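Local coordinates for uncharacterized conserved protein (Idiomarina loihiensis, PDB 2QSD) that is of unknown function, belongs to the DUF1543 family and pairs with a second copy of itself in the crystal, at residues Leu26-Arg30 and Lys46-Gly50; His56-His62 and Pro170-Gln176; Glu83-Val89 and Phe105-Asp111. One frame throughout, in Å; residues are numbered along the deposited sequence.

Contact 1: residues Leu26-Arg30 and Lys46-Gly50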
loop_
_atom_site.group_PDB
_atom_site.type_symbol
_atom_site.label_atom_id
_atom_site.label_comp_id
_atom_site.label_asym_id
_atom_site.label_seq_id
_atom_site.Cartn_x
_atom_site.Cartn_y
_atom_site.Cartn_z
ATOM N N LEU A 26 4.797 -1.318 -2.075
ATOM C CA LEU A 26 4.022 -0.418 -1.229
ATOM C C LEU A 26 3.830 0.898 -1.953
ATOM O O LEU A 26 4.559 1.197 -2.902
ATOM C CB LEU A 26 4.734 -0.184 0.103
ATOM C CG LEU A 26 5.366 -1.443 0.685
ATOM C CD1 LEU A 26 6.530 -1.074 1.557
ATOM C CD2 LEU A 26 4.346 -2.290 1.435
ATOM N N HIS A 27 2.847 1.676 -1.505
ATOM C CA HIS A 27 2.529 2.957 -2.123
ATOM C C HIS A 27 2.346 4.059 -1.082
ATOM O O HIS A 27 1.802 3.815 -0.013
ATOM C CB HIS A 27 1.258 2.835 -2.967
ATOM C CG HIS A 27 1.383 1.874 -4.105
ATOM N ND1 HIS A 27 1.202 0.516 -3.955
ATOM C CD2 HIS A 27 1.685 2.074 -5.410
ATOM C CE1 HIS A 27 1.386 -0.080 -5.118
ATOM N NE2 HIS A 27 1.682 0.843 -6.017
ATOM N N ASP A 28 2.783 5.268 -1.414
ATOM C CA ASP A 28 2.573 6.436 -0.561
ATOM C C ASP A 28 2.155 7.647 -1.404
ATOM O O ASP A 28 2.416 7.693 -2.606
ATOM C CB ASP A 28 3.849 6.754 0.243
ATOM C CG ASP A 28 3.601 7.719 1.400
ATOM O OD1 ASP A 28 2.449 7.803 1.869
ATOM O OD2 ASP A 28 4.558 8.391 1.847
ATOM N N ILE A 29 1.498 8.609 -0.758
ATOM C CA ILE A 29 1.143 9.887 -1.359
ATOM C C ILE A 29 2.118 10.952 -0.875
ATOM O O ILE A 29 2.294 11.132 0.332
ATOM C CB ILE A 29 -0.295 10.287 -0.970
ATOM C CG1 ILE A 29 -1.318 9.368 -1.648
ATOM C CG2 ILE A 29 -0.576 11.756 -1.287
ATOM C CD1 ILE A 29 -1.542 9.678 -3.097
ATOM N N ARG A 30 2.770 11.637 -1.814
ATOM C CA ARG A 30 3.649 12.759 -1.479
ATOM C C ARG A 30 3.097 14.084 -2.019
ATOM O O ARG A 30 2.448 14.121 -3.071
ATOM C CB ARG A 30 5.070 12.545 -2.023
ATOM C CG ARG A 30 5.735 11.204 -1.706
ATOM C CD ARG A 30 5.755 10.876 -0.213
ATOM N NE ARG A 30 6.492 11.856 0.580
ATOM C CZ ARG A 30 6.514 11.880 1.911
ATOM N NH1 ARG A 30 5.844 10.976 2.617
ATOM N NH2 ARG A 30 7.205 12.817 2.539
ATOM N N LYS A 46 13.584 11.888 -2.121
ATOM C CA LYS A 46 13.936 12.114 -0.718
ATOM C C LYS A 46 12.749 11.995 0.243
ATOM O O LYS A 46 12.940 11.840 1.449
ATOM C CB LYS A 46 14.700 13.437 -0.531
ATOM C CG LYS A 46 13.851 14.693 -0.434
ATOM C CD LYS A 46 14.602 15.819 0.286
ATOM C CE LYS A 46 15.803 16.338 -0.512
ATOM N NZ LYS A 46 16.519 17.439 0.203
ATOM N N GLY A 47 11.531 12.062 -0.289
ATOM C CA GLY A 47 10.327 11.880 0.522
ATOM C C GLY A 47 9.880 10.426 0.615
ATOM O O GLY A 47 9.145 10.058 1.537
ATOM N N TRP A 48 10.317 9.605 -0.341
ATOM C CA TRP A 48 10.009 8.166 -0.350
ATOM C C TRP A 48 10.654 7.459 0.836
ATOM O O TRP A 48 11.854 7.546 1.028
ATOM C CB TRP A 48 10.453 7.520 -1.671
ATOM C CG TRP A 48 10.297 6.030 -1.715
ATOM C CD1 TRP A 48 11.299 5.109 -1.828
ATOM C CD2 TRP A 48 9.070 5.280 -1.659
ATOM N NE1 TRP A 48 10.775 3.840 -1.850
ATOM C CE2 TRP A 48 9.413 3.914 -1.738
ATOM C CE3 TRP A 48 7.718 5.630 -1.553
ATOM C CZ2 TRP A 48 8.459 2.897 -1.708
ATOM C CZ3 TRP A 48 6.767 4.613 -1.520
ATOM C CH2 TRP A 48 7.143 3.267 -1.597
ATOM N N PHE A 49 9.839 6.774 1.628
ATOM C CA PHE A 49 10.274 6.203 2.903
ATOM C C PHE A 49 11.083 4.919 2.727
ATOM O O PHE A 49 11.827 4.521 3.630
ATOM C CB PHE A 49 9.051 5.919 3.791
ATOM C CG PHE A 49 8.253 4.726 3.353
ATOM C CD1 PHE A 49 7.312 4.843 2.333
ATOM C CD2 PHE A 49 8.457 3.472 3.946
ATOM C CE1 PHE A 49 6.578 3.741 1.918
ATOM C CE2 PHE A 49 7.737 2.363 3.526
ATOM C CZ PHE A 49 6.795 2.495 2.512
ATOM N N GLY A 50 10.899 4.267 1.578
ATOM C CA GLY A 50 11.427 2.929 1.335
ATOM C C GLY A 50 12.715 2.902 0.540
ATOM O O GLY A 50 13.494 3.850 0.566
HETATM O O HOH W 1 7.092 8.015 1.380
#
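Asp28 OD2 is the polar hub where strand 26-34 packs on the end of helix 41-47 and the turn after it, at the subunit interface. Arg30 NH1 reaches it in a salt bridge of 3.0 Å; OD2 lies near the guanidinium plane, and NH1 meets it nearly along its C-O axis. A water donates to the same oxygen at 2.6 Å and to Gly47 O, and weakly accepts from Phe49 N, so it links the carboxylate to the backbone of Gly47 and Phe49. Bends at chi2 and chi3 curl Arg30 back, bringing one guanidinium face over Gly47 O, which sits above its centre, 3.2 Å from CZ; this is not a hydrogen bond. The second subunit completes the polar group: the backbone N atoms of its Asn23 and Ile24 bind Asp28 OD1, and its Gly21 O takes Arg30 NH1.

Beside this network the contact turns apolar. Trp48 CG stands anti to the backbone N (chi1 174°), and the ring returns to the strand, bringing CZ3 to 4.0 Å from Asp28 CB; its NE1 bonds Thr51 O. Leu26 and Phe49 cross at about a right angle, the methyl CD1 meeting the ring edge 3.7 Å from Phe49 CZ.

Contact 2: residues His56-His62 and Pro170-Gln176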
loop_
_atom_site.group_PDB
_atom_site.type_symbol
_atom_site.label_atom_id
_atom_site.label_comp_id
_atom_site.label_asym_id
_atom_site.label_seq_id
_atom_site.Cartn_x
_atom_site.Cartn_y
_atom_site.Cartn_z
ATOM N N HIS A 56 8.845 4.203 -8.664
ATOM C CA HIS A 56 8.063 4.606 -9.824
ATOM C C HIS A 56 6.884 5.473 -9.431
ATOM O O HIS A 56 6.300 5.312 -8.358
ATOM C CB HIS A 56 7.583 3.384 -10.619
ATOM C CG HIS A 56 6.856 2.367 -9.793
ATOM N ND1 HIS A 56 5.481 2.332 -9.697
ATOM C CD2 HIS A 56 7.312 1.345 -9.028
ATOM C CE1 HIS A 56 5.120 1.336 -8.909
ATOM N NE2 HIS A 56 6.212 0.723 -8.485
ATOM N N LEU A 57 6.557 6.398 -10.323
ATOM C CA LEU A 57 5.398 7.257 -10.215
ATOM C C LEU A 57 4.195 6.545 -10.829
ATOM O O LEU A 57 4.296 6.004 -11.930
ATOM C CB LEU A 57 5.699 8.539 -10.979
ATOM C CG LEU A 57 4.748 9.717 -10.909
ATOM C CD1 LEU A 57 4.918 10.451 -9.594
ATOM C CD2 LEU A 57 5.057 10.617 -12.084
ATOM N N ASP A 58 3.062 6.548 -10.127
ATOM C CA ASP A 58 1.859 5.840 -10.598
ATOM C C ASP A 58 0.690 6.738 -11.001
ATOM O O ASP A 58 -0.002 6.456 -11.975
ATOM C CB ASP A 58 1.402 4.789 -9.582
ATOM C CG ASP A 58 2.326 3.578 -9.540
ATOM O OD1 ASP A 58 3.171 3.434 -10.452
ATOM O OD2 ASP A 58 2.209 2.770 -8.593
ATOM N N SER A 59 0.454 7.796 -10.232
ATOM C CA SER A 59 -0.459 8.858 -10.636
ATOM C C SER A 59 -0.074 10.168 -9.969
ATOM O O SER A 59 0.668 10.180 -8.989
ATOM C CB SER A 59 -1.917 8.506 -10.327
ATOM O OG SER A 59 -2.146 8.410 -8.938
ATOM N N PHE A 60 -0.569 11.267 -10.525
ATOM C CA PHE A 60 -0.411 12.579 -9.925
ATOM C C PHE A 60 -1.523 13.530 -10.346
ATOM O O PHE A 60 -2.202 13.308 -11.353
ATOM C CB PHE A 60 0.962 13.189 -10.244
ATOM C CG PHE A 60 1.144 13.591 -11.683
ATOM C CD1 PHE A 60 1.737 12.721 -12.586
ATOM C CD2 PHE A 60 0.752 14.852 -12.128
ATOM C CE1 PHE A 60 1.920 13.086 -13.914
ATOM C CE2 PHE A 60 0.922 15.224 -13.454
ATOM C CZ PHE A 60 1.510 14.342 -14.349
ATOM N N VAL A 61 -1.681 14.600 -9.576
ATOM C CA VAL A 61 -2.554 15.706 -9.939
ATOM C C VAL A 61 -1.923 17.028 -9.521
ATOM O O VAL A 61 -1.351 17.141 -8.438
ATOM C CB VAL A 61 -3.990 15.527 -9.362
ATOM C CG1 VAL A 61 -3.969 15.287 -7.844
ATOM C CG2 VAL A 61 -4.896 16.702 -9.735
ATOM N N HIS A 62 -1.981 18.007 -10.419
ATOM C CA HIS A 62 -1.652 19.388 -10.099
ATOM C C HIS A 62 -2.834 19.930 -9.321
ATOM O O HIS A 62 -3.941 20.026 -9.854
ATOM C CB HIS A 62 -1.412 20.182 -11.393
ATOM C CG HIS A 62 -1.332 21.669 -11.208
ATOM N ND1 HIS A 62 -1.723 22.555 -12.190
ATOM C CD2 HIS A 62 -0.903 22.426 -10.170
ATOM C CE1 HIS A 62 -1.538 23.791 -11.764
ATOM N NE2 HIS A 62 -1.046 23.740 -10.539
ATOM N N PRO A 170 -6.819 11.992 -10.958
ATOM C CA PRO A 170 -5.491 12.167 -11.558
ATOM C C PRO A 170 -5.500 12.927 -12.886
ATOM O O PRO A 170 -6.443 12.801 -13.671
ATOM C CB PRO A 170 -5.022 10.726 -11.800
ATOM C CG PRO A 170 -5.934 9.858 -10.980
ATOM C CD PRO A 170 -7.230 10.574 -10.952
ATOM N N ASP A 171 -4.457 13.721 -13.115
ATOM C CA ASP A 171 -4.175 14.272 -14.433
ATOM C C ASP A 171 -3.683 13.136 -15.335
ATOM O O ASP A 171 -3.960 13.107 -16.531
ATOM C CB ASP A 171 -3.096 15.363 -14.345
ATOM C CG ASP A 171 -3.563 16.603 -13.598
ATOM O OD1 ASP A 171 -4.791 16.789 -13.441
ATOM O OD2 ASP A 171 -2.697 17.402 -13.175
ATOM N N TRP A 172 -2.950 12.208 -14.732
ATOM C CA TRP A 172 -2.283 11.129 -15.432
ATOM C C TRP A 172 -2.208 9.927 -14.502
ATOM O O TRP A 172 -2.007 10.089 -13.301
ATOM C CB TRP A 172 -0.869 11.569 -15.827
ATOM C CG TRP A 172 -0.004 10.461 -16.365
ATOM C CD1 TRP A 172 0.108 10.069 -17.665
ATOM C CD2 TRP A 172 0.871 9.605 -15.611
ATOM N NE1 TRP A 172 0.994 9.023 -17.772
ATOM C CE2 TRP A 172 1.476 8.716 -16.529
ATOM C CE3 TRP A 172 1.197 9.501 -14.250
ATOM C CZ2 TRP A 172 2.390 7.734 -16.131
ATOM C CZ3 TRP A 172 2.100 8.524 -13.855
ATOM C CH2 TRP A 172 2.688 7.653 -14.794
ATOM N N LYS A 173 -2.369 8.732 -15.063
ATOM C CA LYS A 173 -2.077 7.488 -14.353
ATOM C C LYS A 173 -1.355 6.494 -15.261
ATOM O O LYS A 173 -1.555 6.490 -16.477
ATOM C CB LYS A 173 -3.329 6.877 -13.710
ATOM C CG LYS A 173 -4.472 6.583 -14.662
ATOM C CD LYS A 173 -5.757 6.282 -13.901
ATOM C CE LYS A 173 -6.949 6.192 -14.849
ATOM N NZ LYS A 173 -8.246 6.181 -14.117
ATOM N N GLY A 174 -0.501 5.670 -14.663
ATOM C CA GLY A 174 0.328 4.726 -15.406
ATOM C C GLY A 174 1.507 4.235 -14.591
ATOM O O GLY A 174 1.399 4.064 -13.378
ATOM N N TYR A 175 2.633 4.007 -15.263
ATOM C CA TYR A 175 3.834 3.490 -14.625
ATOM C C TYR A 175 5.033 4.237 -15.178
ATOM O O TYR A 175 5.390 4.065 -16.335
ATOM C CB TYR A 175 3.977 1.984 -14.893
ATOM C CG TYR A 175 5.091 1.304 -14.112
ATOM C CD1 TYR A 175 4.828 0.661 -12.903
ATOM C CD2 TYR A 175 6.405 1.299 -14.586
ATOM C CE1 TYR A 175 5.846 0.031 -12.186
ATOM C CE2 TYR A 175 7.429 0.681 -13.875
ATOM C CZ TYR A 175 7.144 0.049 -12.678
ATOM O OH TYR A 175 8.161 -0.567 -11.981
ATOM N N GLN A 176 5.656 5.061 -14.343
ATOM C CA GLN A 176 6.778 5.886 -14.774
ATOM C C GLN A 176 7.922 5.781 -13.771
ATOM O O GLN A 176 7.863 6.397 -12.711
ATOM C CB GLN A 176 6.332 7.345 -14.948
ATOM C CG GLN A 176 7.425 8.329 -15.402
ATOM C CD GLN A 176 7.720 8.261 -16.892
ATOM O OE1 GLN A 176 7.000 7.617 -17.662
ATOM N NE2 GLN A 176 8.783 8.938 -17.307
HETATM O O HOH W 2 -4.675 19.600 -12.593
#
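A beta bulge interrupts this antiparallel pairing, in which strand 56-62 is joined on one edge by residues 170-176, near the C-terminus, while its other edge bonds strand 9-17. The register slips by one residue between the Leu57-Gln176 and Ser59-Lys173 pairs, the extra residue lying on the 170-176 side at the Gly174 corner; toward strand 9-17 a classic bulge has Asp58 and Ser59 both facing Tyr14. In the first, a hydrogen-bonded pair, Leu57 N donates to Gln176 O at 2.7 Å. At the corner Gly174 N donates to Asp58 O over 2.8 Å. Past the slip Phe60 N bonds Trp172 O only weakly, whereas Asp171 N donates to Phe60 O.

Two aromatic pairs flank the backbone bonds. His56 and Tyr175 form an offset stack, centroids 4.3 Å apart and planes at 23°, with Tyr175 CE1 over the centre of the imidazole and His56 CB over the tyrosine face. The imidazole is fixed at two edges: ND1 donates to Asp58 OD1 over 2.7 Å, exactly in the ring plane, and NE2 bonds Glu25. On the face that carries Leu57 and Gln176, the ring planes of Phe60 and Trp172 are near parallel but slid apart and barely overlap, the side chains crossing at about a right angle; Phe60 CD1 lies 3.7 Å from Trp172 CE3, while Trp172 CZ3 also reaches Leu57 CD2.

At the far end Asp171 turns its carboxylate back to the strand. With CG beside its own backbone N (chi1 -67°), OD2 accepts from His62 N at 2.9 Å, an almost straight bond (176°) from above the carboxylate plane.

Contact 3: residues Glu83-Val89 and Phe105-Asp111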
loop_
_atom_site.group_PDB
_atom_site.type_symbol
_atom_site.label_atom_id
_atom_site.label_comp_id
_atom_site.label_asym_id
_atom_site.label_seq_id
_atom_site.Cartn_x
_atom_site.Cartn_y
_atom_site.Cartn_z
ATOM N N GLU A 83 -5.947 31.699 9.002
ATOM C CA GLU A 83 -7.013 31.101 9.812
ATOM C C GLU A 83 -7.468 29.730 9.293
ATOM O O GLU A 83 -7.828 28.855 10.085
ATOM C CB GLU A 83 -8.200 32.061 10.012
ATOM C CG GLU A 83 -8.867 32.587 8.738
ATOM C CD GLU A 83 -10.241 33.204 8.992
ATOM O OE1 GLU A 83 -10.495 33.698 10.112
ATOM O OE2 GLU A 83 -11.073 33.197 8.060
ATOM N N LYS A 84 -7.444 29.545 7.972
ATOM C CA LYS A 84 -7.804 28.261 7.360
ATOM C C LYS A 84 -6.635 27.647 6.596
ATOM O O LYS A 84 -5.808 28.356 6.009
ATOM C CB LYS A 84 -9.047 28.388 6.469
ATOM C CG LYS A 84 -10.316 28.692 7.252
ATOM C CD LYS A 84 -11.582 28.356 6.488
ATOM C CE LYS A 84 -12.804 28.542 7.383
ATOM N NZ LYS A 84 -14.029 27.897 6.835
ATOM N N ARG A 85 -6.570 26.320 6.622
ATOM C CA ARG A 85 -5.439 25.595 6.066
ATOM C C ARG A 85 -5.843 24.365 5.271
ATOM O O ARG A 85 -6.953 23.836 5.408
ATOM C CB ARG A 85 -4.452 25.204 7.173
ATOM C CG ARG A 85 -3.392 26.255 7.450
ATOM C CD ARG A 85 -2.741 26.056 8.806
ATOM N NE ARG A 85 -3.633 26.438 9.901
ATOM C CZ ARG A 85 -3.291 26.460 11.187
ATOM N NH1 ARG A 85 -4.182 26.824 12.101
ATOM N NH2 ARG A 85 -2.063 26.120 11.567
ATOM N N LEU A 86 -4.913 23.922 4.437
ATOM C CA LEU A 86 -5.071 22.726 3.635
ATOM C C LEU A 86 -4.806 21.483 4.490
ATOM O O LEU A 86 -3.754 21.363 5.129
ATOM C CB LEU A 86 -4.088 22.789 2.470
ATOM C CG LEU A 86 -4.436 22.115 1.152
ATOM C CD1 LEU A 86 -5.706 22.700 0.563
ATOM C CD2 LEU A 86 -3.274 22.308 0.207
ATOM N N TYR A 87 -5.766 20.567 4.509
ATOM C CA TYR A 87 -5.607 19.329 5.247
ATOM C C TYR A 87 -5.805 18.124 4.348
ATOM O O TYR A 87 -6.770 18.050 3.585
ATOM C CB TYR A 87 -6.572 19.254 6.429
ATOM C CG TYR A 87 -6.197 20.128 7.607
ATOM C CD1 TYR A 87 -6.756 21.398 7.762
ATOM C CD2 TYR A 87 -5.293 19.684 8.576
ATOM C CE1 TYR A 87 -6.420 22.210 8.844
ATOM C CE2 TYR A 87 -4.951 20.489 9.665
ATOM C CZ TYR A 87 -5.521 21.751 9.792
ATOM O OH TYR A 87 -5.193 22.557 10.860
ATOM N N PHE A 88 -4.872 17.185 4.461
ATOM C CA PHE A 88 -4.920 15.909 3.769
ATOM C C PHE A 88 -5.395 14.842 4.752
ATOM O O PHE A 88 -4.789 14.662 5.806
ATOM C CB PHE A 88 -3.519 15.580 3.256
ATOM C CG PHE A 88 -3.379 14.196 2.705
ATOM C CD1 PHE A 88 -3.969 13.856 1.489
ATOM C CD2 PHE A 88 -2.640 13.234 3.392
ATOM C CE1 PHE A 88 -3.831 12.585 0.967
ATOM C CE2 PHE A 88 -2.499 11.956 2.879
ATOM C CZ PHE A 88 -3.098 11.631 1.660
ATOM N N VAL A 89 -6.472 14.140 4.407
ATOM C CA VAL A 89 -7.079 13.168 5.317
ATOM C C VAL A 89 -7.041 11.751 4.747
ATOM O O VAL A 89 -7.654 11.466 3.713
ATOM C CB VAL A 89 -8.544 13.549 5.693
ATOM C CG1 VAL A 89 -9.180 12.477 6.573
ATOM C CG2 VAL A 89 -8.594 14.899 6.401
ATOM N N PHE A 105 -8.739 8.574 0.149
ATOM C CA PHE A 105 -8.362 9.822 0.821
ATOM C C PHE A 105 -9.047 11.041 0.216
ATOM O O PHE A 105 -9.684 10.949 -0.838
ATOM C CB PHE A 105 -6.835 10.022 0.812
ATOM C CG PHE A 105 -6.248 10.233 -0.557
ATOM C CD1 PHE A 105 -5.681 9.169 -1.247
ATOM C CD2 PHE A 105 -6.246 11.495 -1.151
ATOM C CE1 PHE A 105 -5.135 9.356 -2.506
ATOM C CE2 PHE A 105 -5.707 11.689 -2.405
ATOM C CZ PHE A 105 -5.143 10.620 -3.081
ATOM N N THR A 106 -8.884 12.184 0.884
ATOM C CA THR A 106 -9.307 13.480 0.350
ATOM C C THR A 106 -8.431 14.632 0.856
ATOM O O THR A 106 -7.624 14.462 1.774
ATOM C CB THR A 106 -10.802 13.780 0.645
ATOM O OG1 THR A 106 -11.227 14.912 -0.125
ATOM C CG2 THR A 106 -11.024 14.069 2.118
ATOM N N VAL A 107 -8.589 15.795 0.227
ATOM C CA VAL A 107 -7.997 17.037 0.700
ATOM C C VAL A 107 -9.136 18.014 0.967
ATOM O O VAL A 107 -10.039 18.159 0.142
ATOM C CB VAL A 107 -6.986 17.628 -0.317
ATOM C CG1 VAL A 107 -6.388 18.934 0.201
ATOM C CG2 VAL A 107 -5.860 16.628 -0.615
ATOM N N VAL A 108 -9.114 18.650 2.136
ATOM C CA VAL A 108 -10.139 19.624 2.531
ATOM C C VAL A 108 -9.511 20.896 3.099
ATOM O O VAL A 108 -8.329 20.914 3.454
ATOM C CB VAL A 108 -11.144 19.060 3.593
ATOM C CG1 VAL A 108 -12.004 17.928 3.022
ATOM C CG2 VAL A 108 -10.427 18.631 4.881
ATOM N N VAL A 109 -10.314 21.954 3.187
ATOM C CA VAL A 109 -9.889 23.208 3.806
ATOM C C VAL A 109 -10.591 23.368 5.155
ATOM O O VAL A 109 -11.824 23.343 5.229
ATOM C CB VAL A 109 -10.167 24.420 2.884
ATOM C CG1 VAL A 109 -9.895 25.732 3.606
ATOM C CG2 VAL A 109 -9.321 24.328 1.629
ATOM N N ALA A 110 -9.803 23.509 6.217
ATOM C CA ALA A 110 -10.353 23.647 7.569
ATOM C C ALA A 110 -9.465 24.494 8.474
ATOM O O ALA A 110 -8.316 24.789 8.128
ATOM C CB ALA A 110 -10.594 22.283 8.185
ATOM N N ASP A 111 -10.004 24.887 9.628
ATOM C CA ASP A 111 -9.253 25.689 10.602
ATOM C C ASP A 111 -8.472 24.827 11.600
ATOM O O ASP A 111 -7.388 25.207 12.046
ATOM C CB ASP A 111 -10.159 26.701 11.327
ATOM C CG ASP A 111 -11.455 26.083 11.859
ATOM O OD1 ASP A 111 -12.331 26.855 12.300
ATOM O OD2 ASP A 111 -11.611 24.844 11.842
HETATM O O HOH W 3 -14.479 24.580 6.678
#
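Arg85-Ala110, Tyr87-Val108 and Val89-Thr106 are the hydrogen-bonded pairs of an antiparallel beta pairing, strand 105-110 forming one outer edge of a three-stranded sheet whose middle strand is 85-90. Each pair carries two backbone bonds; Tyr87 N to Val108 O and Val108 N to Tyr87 O are both 2.8 Å.

Apolar contacts divide between the faces. On one, Leu86 CD1 lies between two valines, 3.8 Å from Val107 CG1 and 4.1 Å from Val109 CG2, and this side rests against Leu159 of strand 155-161. Phe88, its CG anti to the backbone N (chi1 171°), turns its ring edge to Phe105, CE1 coming 3.4 Å from Phe105 CD2; the planes meet obliquely at 54°. Phe88 also packs on Ile24 of the second subunit. The opposite face, with Tyr87, Val89 and Ala110, lies beneath helix 113-122, and there Tyr87 CD1 lies 4.0 Å from Ala110 CB.

Side-chain polar contacts are few and lie mostly toward the Lys84-Asp111 end. Asp111 turns its carboxylate to Ser115 at the start of that helix. A water donates to Val109 O and accepts weakly from Lys84 NZ. The Tyr87 ring also makes a close edge-on approach to a carbonyl, CE1 lying 3.3 Å from Ala110 O.

In the fold
Together the three contacts illustrate how chemistry follows location. Contact 3 is the buried one, uniform in register and largely apolar between a helix and other strands; contacts 1 and 2 are only partly buried. Contact 2 is also a strand pairing, but bulged, more exposed and richer in aromatic rings, with carboxylates that accept hydrogen bonds, while contact 1 has no direct hydrogen bond across it and relies on a water, a face-on arginine and ring packing. Contacts 1 and 2 serve the same sheet and touch where His27 meets Asp58. From the opposite side of strand 26-34, Ile29 packs on Phe105 and Phe88, joining contact 1 to contact 3; contacts 2 and 3 do not touch.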